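Local atomic coordinates of pyruvate formate-lyase 2 (Archaeoglobus fulgidus, PDB entry 2F3O), a protein that is of unknown precise function but belongs to the glycyl radical enzymes, relatives of pyruvate formate-lyase and glycerol dehydratase, and probably acts as a lyase. Residues A[13-24]-A[69-80]; A[472-480]-A[555-565]. All blocks are in the same frame, centred on the assembly; numbering follows the deposited sequence.

Contact 1: residues A[13-24]-A[69-80]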
loop_
_atom_site.group_PDB
_atom_site.type_symbol
_atom_site.label_atom_id
_atom_site.label_comp_id
_atom_site.label_asym_id
_atom_site.label_seq_id
_atom_site.Cartn_x
_atom_site.Cartn_y
_atom_site.Cartn_z
ATOM N N VAL A 13 20.853 49.984 3.768
ATOM C CA VAL A 13 20.804 48.725 4.551
ATOM C C VAL A 13 22.101 48.613 5.352
ATOM O O VAL A 13 22.541 47.503 5.695
ATOM C CB VAL A 13 20.655 47.408 3.696
ATOM C CG1 VAL A 13 19.184 47.045 3.430
ATOM C CG2 VAL A 13 21.480 47.472 2.408
ATOM N N SER A 14 22.720 49.765 5.628
ATOM C CA SER A 14 23.927 49.814 6.452
ATOM C C SER A 14 23.664 50.422 7.824
ATOM O O SER A 14 24.583 50.575 8.621
ATOM C CB SER A 14 25.015 50.584 5.730
ATOM O OG SER A 14 25.016 50.194 4.370
ATOM N N LYS A 15 22.404 50.749 8.096
ATOM C CA LYS A 15 22.004 51.311 9.379
ATOM C C LYS A 15 21.881 50.171 10.386
ATOM O O LYS A 15 21.716 49.026 9.969
ATOM C CB LYS A 15 20.695 52.115 9.223
ATOM C CG LYS A 15 19.433 51.332 8.844
ATOM C CD LYS A 15 18.322 52.291 8.352
ATOM C CE LYS A 15 16.936 51.636 8.329
ATOM N NZ LYS A 15 16.393 51.496 9.711
ATOM N N PRO A 16 22.006 50.464 11.706
ATOM C CA PRO A 16 21.888 49.426 12.758
ATOM C C PRO A 16 20.574 48.617 12.750
ATOM O O PRO A 16 19.522 49.134 12.367
ATOM C CB PRO A 16 22.023 50.228 14.066
ATOM C CG PRO A 16 21.729 51.640 13.684
ATOM C CD PRO A 16 22.294 51.781 12.306
ATOM N N ALA A 17 20.655 47.352 13.160
ATOM C CA ALA A 17 19.519 46.437 13.069
ATOM C C ALA A 17 18.619 46.517 14.285
ATOM O O ALA A 17 19.058 46.863 15.379
ATOM C CB ALA A 17 19.992 45.021 12.856
ATOM N N ARG A 18 17.348 46.194 14.090
ATOM C CA ARG A 18 16.389 46.208 15.187
ATOM C C ARG A 18 15.770 44.824 15.489
ATOM O O ARG A 18 15.806 43.908 14.668
ATOM C CB ARG A 18 15.295 47.237 14.898
ATOM C CG ARG A 18 14.336 46.829 13.806
ATOM C CD ARG A 18 13.381 47.947 13.493
ATOM N NE ARG A 18 12.186 47.517 12.772
ATOM C CZ ARG A 18 11.034 47.233 13.367
ATOM N NH1 ARG A 18 10.927 47.305 14.680
ATOM N NH2 ARG A 18 9.986 46.873 12.659
ATOM N N LEU A 19 15.220 44.664 16.685
ATOM C CA LEU A 19 14.371 43.526 16.947
ATOM C C LEU A 19 12.948 43.855 16.472
ATOM O O LEU A 19 12.257 44.671 17.076
ATOM C CB LEU A 19 14.377 43.198 18.423
ATOM C CG LEU A 19 13.608 41.916 18.667
ATOM C CD1 LEU A 19 14.381 40.747 18.070
ATOM C CD2 LEU A 19 13.366 41.715 20.140
ATOM N N SER A 20 12.536 43.231 15.371
ATOM C CA SER A 20 11.219 43.476 14.767
ATOM C C SER A 20 10.110 42.650 15.421
ATOM O O SER A 20 10.341 41.554 15.911
ATOM C CB SER A 20 11.256 43.218 13.267
ATOM O OG SER A 20 9.954 43.182 12.743
ATOM N N VAL A 21 8.896 43.166 15.429
ATOM C CA VAL A 21 7.912 42.616 16.324
ATOM C C VAL A 21 6.545 42.440 15.657
ATOM O O VAL A 21 5.724 41.640 16.092
ATOM C CB VAL A 21 7.884 43.488 17.596
ATOM C CG1 VAL A 21 6.494 43.864 18.029
ATOM C CG2 VAL A 21 8.651 42.817 18.696
ATOM N N GLU A 22 6.344 43.148 14.550
ATOM C CA GLU A 22 5.044 43.217 13.866
ATOM C C GLU A 22 4.535 41.870 13.331
ATOM O O GLU A 22 3.336 41.585 13.412
ATOM C CB GLU A 22 5.069 44.266 12.743
ATOM C CG GLU A 22 5.393 45.698 13.191
ATOM C CD GLU A 22 6.899 45.987 13.260
ATOM O OE1 GLU A 22 7.696 45.079 12.924
ATOM O OE2 GLU A 22 7.290 47.113 13.649
ATOM N N ARG A 23 5.435 41.051 12.792
ATOM C CA ARG A 23 5.068 39.694 12.407
ATOM C C ARG A 23 4.699 38.902 13.659
ATOM O O ARG A 23 3.658 38.263 13.706
ATOM C CB ARG A 23 6.198 39.001 11.632
ATOM C CG ARG A 23 5.835 37.608 11.102
ATOM C CD ARG A 23 6.196 36.525 12.090
ATOM N NE ARG A 23 5.624 35.240 11.753
ATOM C CZ ARG A 23 5.564 34.206 12.584
ATOM N NH1 ARG A 23 6.044 34.282 13.820
ATOM N NH2 ARG A 23 5.046 33.070 12.166
ATOM N N CYS A 24 5.556 38.966 14.667
ATOM C CA CYS A 24 5.352 38.224 15.889
ATOM C C CYS A 24 3.998 38.499 16.538
ATOM O O CYS A 24 3.303 37.576 16.955
ATOM C CB CYS A 24 6.466 38.560 16.864
ATOM S SG CYS A 24 6.350 37.638 18.368
ATOM N N LEU A 69 10.767 42.821 6.898
ATOM C CA LEU A 69 10.120 43.289 8.108
ATOM C C LEU A 69 9.952 44.794 7.887
ATOM O O LEU A 69 10.676 45.357 7.048
ATOM C CB LEU A 69 11.007 42.999 9.308
ATOM C CG LEU A 69 12.466 43.375 9.100
ATOM C CD1 LEU A 69 12.877 44.449 10.074
ATOM C CD2 LEU A 69 13.359 42.176 9.203
ATOM N N PRO A 70 8.986 45.450 8.590
ATOM C CA PRO A 70 8.868 46.906 8.467
ATOM C C PRO A 70 10.097 47.530 9.066
ATOM O O PRO A 70 10.616 47.010 10.040
ATOM C CB PRO A 70 7.669 47.251 9.347
ATOM C CG PRO A 70 6.960 45.993 9.596
ATOM C CD PRO A 70 7.966 44.900 9.503
ATOM N N ASN A 71 10.542 48.630 8.474
ATOM C CA ASN A 71 11.804 49.295 8.824
ATOM C C ASN A 71 13.021 48.370 9.050
ATOM O O ASN A 71 13.352 48.022 10.195
ATOM C CB ASN A 71 11.609 50.267 9.991
ATOM C CG ASN A 71 12.832 51.148 10.216
ATOM O OD1 ASN A 71 13.337 51.251 11.341
ATOM N ND2 ASN A 71 13.333 51.765 9.136
ATOM N N PRO A 72 13.688 47.988 7.947
ATOM C CA PRO A 72 14.743 46.988 7.771
ATOM C C PRO A 72 16.067 47.270 8.519
ATOM O O PRO A 72 16.149 48.244 9.250
ATOM C CB PRO A 72 14.891 46.917 6.251
ATOM C CG PRO A 72 13.636 47.506 5.719
ATOM C CD PRO A 72 13.354 48.609 6.664
ATOM N N PRO A 73 17.152 46.538 8.215
ATOM C CA PRO A 73 17.801 45.559 9.052
ATOM C C PRO A 73 17.059 45.195 10.322
ATOM O O PRO A 73 16.832 46.041 11.187
ATOM C CB PRO A 73 19.167 46.201 9.316
ATOM C CG PRO A 73 19.456 46.949 8.000
ATOM C CD PRO A 73 18.122 46.962 7.193
ATOM N N GLY A 74 16.694 43.919 10.419
ATOM C CA GLY A 74 16.074 43.402 11.627
ATOM C C GLY A 74 15.955 41.898 11.795
ATOM O O GLY A 74 16.340 41.120 10.914
ATOM N N ALA A 75 15.416 41.499 12.947
ATOM C CA ALA A 75 15.143 40.097 13.253
ATOM C C ALA A 75 13.641 39.833 13.317
ATOM O O ALA A 75 12.917 40.573 13.975
ATOM C CB ALA A 75 15.785 39.720 14.565
ATOM N N ILE A 76 13.173 38.785 12.637
ATOM C CA ILE A 76 11.779 38.363 12.762
ATOM C C ILE A 76 11.656 37.349 13.909
ATOM O O ILE A 76 12.500 36.476 14.054
ATOM C CB ILE A 76 11.242 37.781 11.451
ATOM C CG1 ILE A 76 11.537 38.727 10.288
ATOM C CG2 ILE A 76 9.765 37.584 11.533
ATOM C CD1 ILE A 76 11.156 38.178 8.923
ATOM N N ILE A 77 10.633 37.489 14.751
ATOM C CA ILE A 77 10.482 36.611 15.913
ATOM C C ILE A 77 9.475 35.484 15.628
ATOM O O ILE A 77 8.365 35.743 15.142
ATOM C CB ILE A 77 10.026 37.408 17.155
ATOM C CG1 ILE A 77 10.932 38.601 17.407
ATOM C CG2 ILE A 77 9.993 36.537 18.401
ATOM C CD1 ILE A 77 10.460 39.436 18.566
ATOM N N PHE A 78 9.866 34.239 15.919
ATOM C CA PHE A 78 8.989 33.086 15.744
ATOM C C PHE A 78 8.791 32.418 17.092
ATOM O O PHE A 78 9.509 31.489 17.420
ATOM C CB PHE A 78 9.567 32.097 14.714
ATOM C CG PHE A 78 9.541 32.620 13.303
ATOM C CD1 PHE A 78 10.562 33.423 12.823
ATOM C CD2 PHE A 78 8.469 32.344 12.467
ATOM C CE1 PHE A 78 10.509 33.937 11.537
ATOM C CE2 PHE A 78 8.407 32.853 11.176
ATOM C CZ PHE A 78 9.420 33.648 10.710
ATOM N N PRO A 79 7.809 32.895 17.890
ATOM C CA PRO A 79 7.617 32.357 19.242
ATOM C C PRO A 79 7.081 30.927 19.250
ATOM O O PRO A 79 7.173 30.245 20.267
ATOM C CB PRO A 79 6.580 33.311 19.852
ATOM C CG PRO A 79 5.817 33.829 18.687
ATOM C CD PRO A 79 6.828 33.958 17.584
ATOM N N GLU A 80 6.547 30.479 18.118
ATOM C CA GLU A 80 6.078 29.105 17.974
ATOM C C GLU A 80 7.290 28.167 17.905
ATOM O O GLU A 80 7.225 26.998 18.291
ATOM C CB GLU A 80 5.147 28.960 16.755
ATOM C CG GLU A 80 5.818 29.071 15.387
ATOM C CD GLU A 80 5.803 30.479 14.775
ATOM O OE1 GLU A 80 5.479 30.586 13.572
ATOM O OE2 GLU A 80 6.114 31.479 15.467
#
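Arg23 reaches across to Ile76, Ile77, Phe78 and Glu80, a worked example of one arginine using its aliphatic stem and its charged tip along one run of chain, 76-80. CB starts 3.8 Å from Ile76 CG2, and CG and CD stay against that same methyl. Leaving the helix with CG opposite the backbone N (chi1 -175°), the chain kinks at chi2 (-91°), which brings one face of the guanidinium against Phe78. NE is taken by the carbonyl of Gln266. CZ lies under Phe78 CE2, which sits 3.4 Å above the centre of the guanidinium plane, although ring and guanidinium are inclined by 39°. NH1 donates to Ile77 O at 3.0 Å, in the carbonyl plane and on a lone pair. The outer edge meets Glu80 end-on: NH2 binds OE1 of Glu80 at 2.9 Å and NH1 binds OE2 of Glu80 at 3.3 Å, each oxygen using its syn lone pair. Three anchors beyond the stem thus fix the rotation of the group, and Lys509 shares the Glu80 carboxylate.

Arg18 grips the other end of 69-80. Its NH2 donates to Pro70 O at 2.7 Å and its NE to Asn71 O at 2.9 Å, both acceptors in the guanidinium plane, while NH2 also forms a salt bridge with Glu22 OE2 of its own segment, which probably offsets the charge. The backbone of Arg18 belongs to a short parallel pairing: Arg18 N to Pro73 O, Ala75 N to Arg18 O, Ser20 N to Ala75 O.

This two-stranded sheet, 18-19 beside 74-75, is wedged among helices: Leu19 leans on Ile86 of helix 83-87, and Val21 and Pro79 press on helix 105-119. Backbone bonds from Ala17 and Leu19 to Met102 add a further strap.

Contact 2: residues A[472-480]-A[555-565]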
loop_
_atom_site.group_PDB
_atom_site.type_symbol
_atom_site.label_atom_id
_atom_site.label_comp_id
_atom_site.label_asym_id
_atom_site.label_seq_id
_atom_site.Cartn_x
_atom_site.Cartn_y
_atom_site.Cartn_z
ATOM N N LYS A 472 37.050 0.274 29.539
ATOM C CA LYS A 472 38.326 0.995 29.489
ATOM C C LYS A 472 39.087 0.420 28.303
ATOM O O LYS A 472 39.091 -0.790 28.092
ATOM C CB LYS A 472 39.145 0.826 30.778
ATOM C CG LYS A 472 38.468 1.281 32.057
ATOM C CD LYS A 472 39.415 1.114 33.245
ATOM C CE LYS A 472 38.692 0.671 34.532
ATOM N NZ LYS A 472 38.257 1.815 35.400
ATOM N N PRO A 473 39.682 1.291 27.491
ATOM C CA PRO A 473 40.416 0.821 26.320
ATOM C C PRO A 473 41.850 0.363 26.634
ATOM O O PRO A 473 42.516 0.915 27.519
ATOM C CB PRO A 473 40.438 2.044 25.416
ATOM C CG PRO A 473 40.269 3.230 26.340
ATOM C CD PRO A 473 39.671 2.760 27.621
ATOM N N LYS A 474 42.321 -0.648 25.915
ATOM C CA LYS A 474 43.692 -1.109 26.112
ATOM C C LYS A 474 44.579 -0.801 24.903
ATOM O O LYS A 474 45.364 0.127 24.940
ATOM C CB LYS A 474 43.764 -2.597 26.523
ATOM C CG LYS A 474 42.557 -3.469 26.149
ATOM C CD LYS A 474 41.663 -3.768 27.365
ATOM C CE LYS A 474 40.355 -4.458 26.948
ATOM N NZ LYS A 474 40.606 -5.498 25.901
ATOM N N PHE A 475 44.443 -1.567 23.831
ATOM C CA PHE A 475 45.262 -1.359 22.645
ATOM C C PHE A 475 44.592 -0.347 21.706
ATOM O O PHE A 475 43.489 0.122 22.000
ATOM C CB PHE A 475 45.507 -2.702 21.943
ATOM C CG PHE A 475 46.578 -3.542 22.597
ATOM C CD1 PHE A 475 46.382 -4.091 23.874
ATOM C CD2 PHE A 475 47.786 -3.780 21.935
ATOM C CE1 PHE A 475 47.359 -4.852 24.479
ATOM C CE2 PHE A 475 48.776 -4.549 22.523
ATOM C CZ PHE A 475 48.562 -5.092 23.804
ATOM N N LEU A 476 45.250 -0.003 20.593
ATOM C CA LEU A 476 44.671 0.935 19.619
ATOM C C LEU A 476 43.442 0.331 18.978
ATOM O O LEU A 476 42.402 0.968 18.894
ATOM C CB LEU A 476 45.664 1.303 18.504
ATOM C CG LEU A 476 45.064 2.193 17.398
ATOM C CD1 LEU A 476 44.829 3.590 17.921
ATOM C CD2 LEU A 476 45.898 2.237 16.131
ATOM N N GLU A 477 43.576 -0.923 18.567
ATOM C CA GLU A 477 42.580 -1.607 17.762
ATOM C C GLU A 477 41.206 -1.700 18.412
ATOM O O GLU A 477 40.190 -1.579 17.729
ATOM C CB GLU A 477 43.076 -3.002 17.431
ATOM C CG GLU A 477 42.578 -3.507 16.114
ATOM C CD GLU A 477 42.670 -5.009 16.017
ATOM O OE1 GLU A 477 43.039 -5.498 14.922
ATOM O OE2 GLU A 477 42.376 -5.689 17.034
ATOM N N ASP A 478 41.178 -1.897 19.728
ATOM C CA ASP A 478 39.921 -1.947 20.464
ATOM C C ASP A 478 39.492 -0.588 21.030
ATOM O O ASP A 478 38.508 -0.503 21.763
ATOM C CB ASP A 478 39.976 -2.983 21.592
ATOM C CG ASP A 478 40.766 -2.494 22.792
ATOM O OD1 ASP A 478 42.011 -2.476 22.692
ATOM O OD2 ASP A 478 40.151 -2.124 23.822
ATOM N N LEU A 479 40.234 0.473 20.722
ATOM C CA LEU A 479 39.701 1.820 20.926
ATOM C C LEU A 479 38.903 2.206 19.677
ATOM O O LEU A 479 37.898 2.893 19.764
ATOM C CB LEU A 479 40.805 2.842 21.207
ATOM C CG LEU A 479 40.362 4.300 21.368
ATOM C CD1 LEU A 479 39.905 4.609 22.772
ATOM C CD2 LEU A 479 41.457 5.239 20.966
ATOM N N LEU A 480 39.356 1.730 18.521
ATOM C CA LEU A 480 38.653 1.947 17.265
ATOM C C LEU A 480 37.231 1.364 17.292
ATOM O O LEU A 480 36.267 2.052 16.934
ATOM C CB LEU A 480 39.442 1.370 16.086
ATOM C CG LEU A 480 40.765 2.031 15.709
ATOM C CD1 LEU A 480 41.166 1.623 14.286
ATOM C CD2 LEU A 480 40.678 3.537 15.838
ATOM N N ILE A 555 47.666 8.760 19.109
ATOM C CA ILE A 555 47.623 7.634 20.034
ATOM C C ILE A 555 48.481 6.512 19.475
ATOM O O ILE A 555 49.227 5.874 20.217
ATOM C CB ILE A 555 46.182 7.166 20.322
ATOM C CG1 ILE A 555 45.555 8.050 21.397
ATOM C CG2 ILE A 555 46.154 5.746 20.834
ATOM C CD1 ILE A 555 44.054 7.932 21.488
ATOM N N GLU A 556 48.410 6.328 18.155
ATOM C CA GLU A 556 49.134 5.253 17.475
ATOM C C GLU A 556 50.615 5.280 17.813
ATOM O O GLU A 556 51.131 4.313 18.369
ATOM C CB GLU A 556 48.944 5.310 15.962
ATOM C CG GLU A 556 49.566 4.140 15.229
ATOM C CD GLU A 556 49.607 4.353 13.731
ATOM O OE1 GLU A 556 49.348 5.494 13.301
ATOM O OE2 GLU A 556 49.893 3.394 12.976
ATOM N N GLY A 557 51.267 6.407 17.526
ATOM C CA GLY A 557 52.699 6.575 17.762
ATOM C C GLY A 557 53.109 6.608 19.227
ATOM O O GLY A 557 54.211 6.172 19.568
ATOM N N ALA A 558 52.231 7.110 20.093
ATOM C CA ALA A 558 52.545 7.227 21.520
ATOM C C ALA A 558 52.513 5.887 22.254
ATOM O O ALA A 558 53.240 5.674 23.228
ATOM C CB ALA A 558 51.616 8.218 22.199
ATOM N N LEU A 559 51.644 4.994 21.801
ATOM C CA LEU A 559 51.632 3.646 22.325
ATOM C C LEU A 559 52.862 2.952 21.776
ATOM O O LEU A 559 53.689 2.461 22.544
ATOM C CB LEU A 559 50.373 2.901 21.886
ATOM C CG LEU A 559 49.028 3.350 22.456
ATOM C CD1 LEU A 559 47.927 2.502 21.849
ATOM C CD2 LEU A 559 49.004 3.275 23.972
ATOM N N ASN A 560 52.958 2.963 20.442
ATOM C CA ASN A 560 54.046 2.389 19.649
ATOM C C ASN A 560 55.406 2.520 20.319
ATOM O O ASN A 560 56.033 1.524 20.692
ATOM C CB ASN A 560 54.101 3.095 18.290
ATOM C CG ASN A 560 54.349 2.146 17.137
ATOM O OD1 ASN A 560 53.466 1.933 16.294
ATOM N ND2 ASN A 560 55.553 1.567 17.088
ATOM N N ALA A 561 55.841 3.764 20.486
ATOM C CA ALA A 561 57.000 4.045 21.298
ATOM C C ALA A 561 56.555 4.396 22.724
ATOM O O ALA A 561 56.213 5.539 22.999
ATOM C CB ALA A 561 57.818 5.176 20.675
ATOM N N GLY A 562 56.508 3.404 23.615
ATOM C CA GLY A 562 56.484 3.674 25.062
ATOM C C GLY A 562 55.221 3.587 25.920
ATOM O O GLY A 562 55.090 2.676 26.749
ATOM N N TYR A 563 54.305 4.544 25.748
ATOM C CA TYR A 563 53.229 4.785 26.716
ATOM C C TYR A 563 52.085 3.780 26.611
ATOM O O TYR A 563 51.961 3.046 25.627
ATOM C CB TYR A 563 52.660 6.199 26.568
ATOM C CG TYR A 563 53.659 7.348 26.677
ATOM C CD1 TYR A 563 54.477 7.708 25.600
ATOM C CD2 TYR A 563 53.749 8.115 27.843
ATOM C CE1 TYR A 563 55.385 8.767 25.695
ATOM C CE2 TYR A 563 54.657 9.187 27.944
ATOM C CZ TYR A 563 55.467 9.505 26.861
ATOM O OH TYR A 563 56.360 10.554 26.940
ATOM N N SER A 564 51.254 3.753 27.647
ATOM C CA SER A 564 50.055 2.912 27.667
ATOM C C SER A 564 48.776 3.761 27.560
ATOM O O SER A 564 48.818 4.992 27.688
ATOM C CB SER A 564 50.006 2.068 28.945
ATOM O OG SER A 564 49.513 2.843 30.024
ATOM N N MET A 565 47.645 3.093 27.333
ATOM C CA MET A 565 46.373 3.773 27.132
ATOM C C MET A 565 45.965 4.606 28.336
ATOM O O MET A 565 45.620 5.776 28.178
ATOM C CB MET A 565 45.272 2.772 26.786
ATOM C CG MET A 565 44.044 3.387 26.107
ATOM S SD MET A 565 44.373 4.283 24.577
ATOM C CE MET A 565 44.422 2.990 23.351
#
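Met565 meets 472-480 through a side chain that leaves with CG anti to its backbone N (chi1 -160°) and then bends twice, at chi2 (57°) and chi3 (83°). The two bends curl the thioether back along the turn 473-475, so that CB, CG and CE lie against the carbonyl oxygens of Lys474, Pro473 and Phe475 in turn. The terminal methyl CE of Met565 comes within 3.3 Å of Phe475 O. CG of Met565 also packs on the Pro473 ring, 3.8 Å from Pro473 CG, with the two side chains crossing at about a right angle. At its far end Met565 CE touches Leu479 CB, 4.2 Å away. A serine here would take away the thioether that packs on the Pro473 ring and Leu479 CB and would probably open a gap between them.

Leu476 and Leu479 face helix 545-560. Leu476 sends CD1 obliquely to Ile555 CG2 at 3.9 Å, while its CB lies 4.2 Å from Leu559 CD1. At the end of its other branch, Ile555 CD1 reaches Leu479 CD2 at 3.8 Å, the two side chains crossing at about a right angle. Ile555 thus touches the two leucines with different branches, CG2 on one and CD1 on the other.

Asp478 accepts weak bonds from the N-H groups of Lys474 and Phe475, and Gly562, at positive phi, closes helix 545-560 with a Schellman motif before Ser564 takes the N-cap position of the helix that Met565 begins. Tyr602 of helix 597-615 touches Leu476, and Ile568 of helix 565-573 touches Ile555 and Leu559.

What joins the two segments is carbon against carbon and carbon against carbonyl oxygen, so the fit probably depends mainly on shape, and the polar bonds within each segment are consistent with holding the turns.

Contacts 1 and 2 lie on opposite sides of the chain's centre, about 19 Å and 39 Å from it, with their own centres 54 Å apart and their nearest atoms about 38 Å apart. They follow one another along the chain. One long element links their surroundings: helix 477-508 starts in contact 2, and Lys509, just past its end, pairs with Glu80 of contact 1. The two illustrate different means of joining distant segments, buried charge and strand pairing in the first, apolar packing near the periphery in the second. Contact 1 is the inner one, with the Phe78 side chain about 13 Å from a bound glycerol.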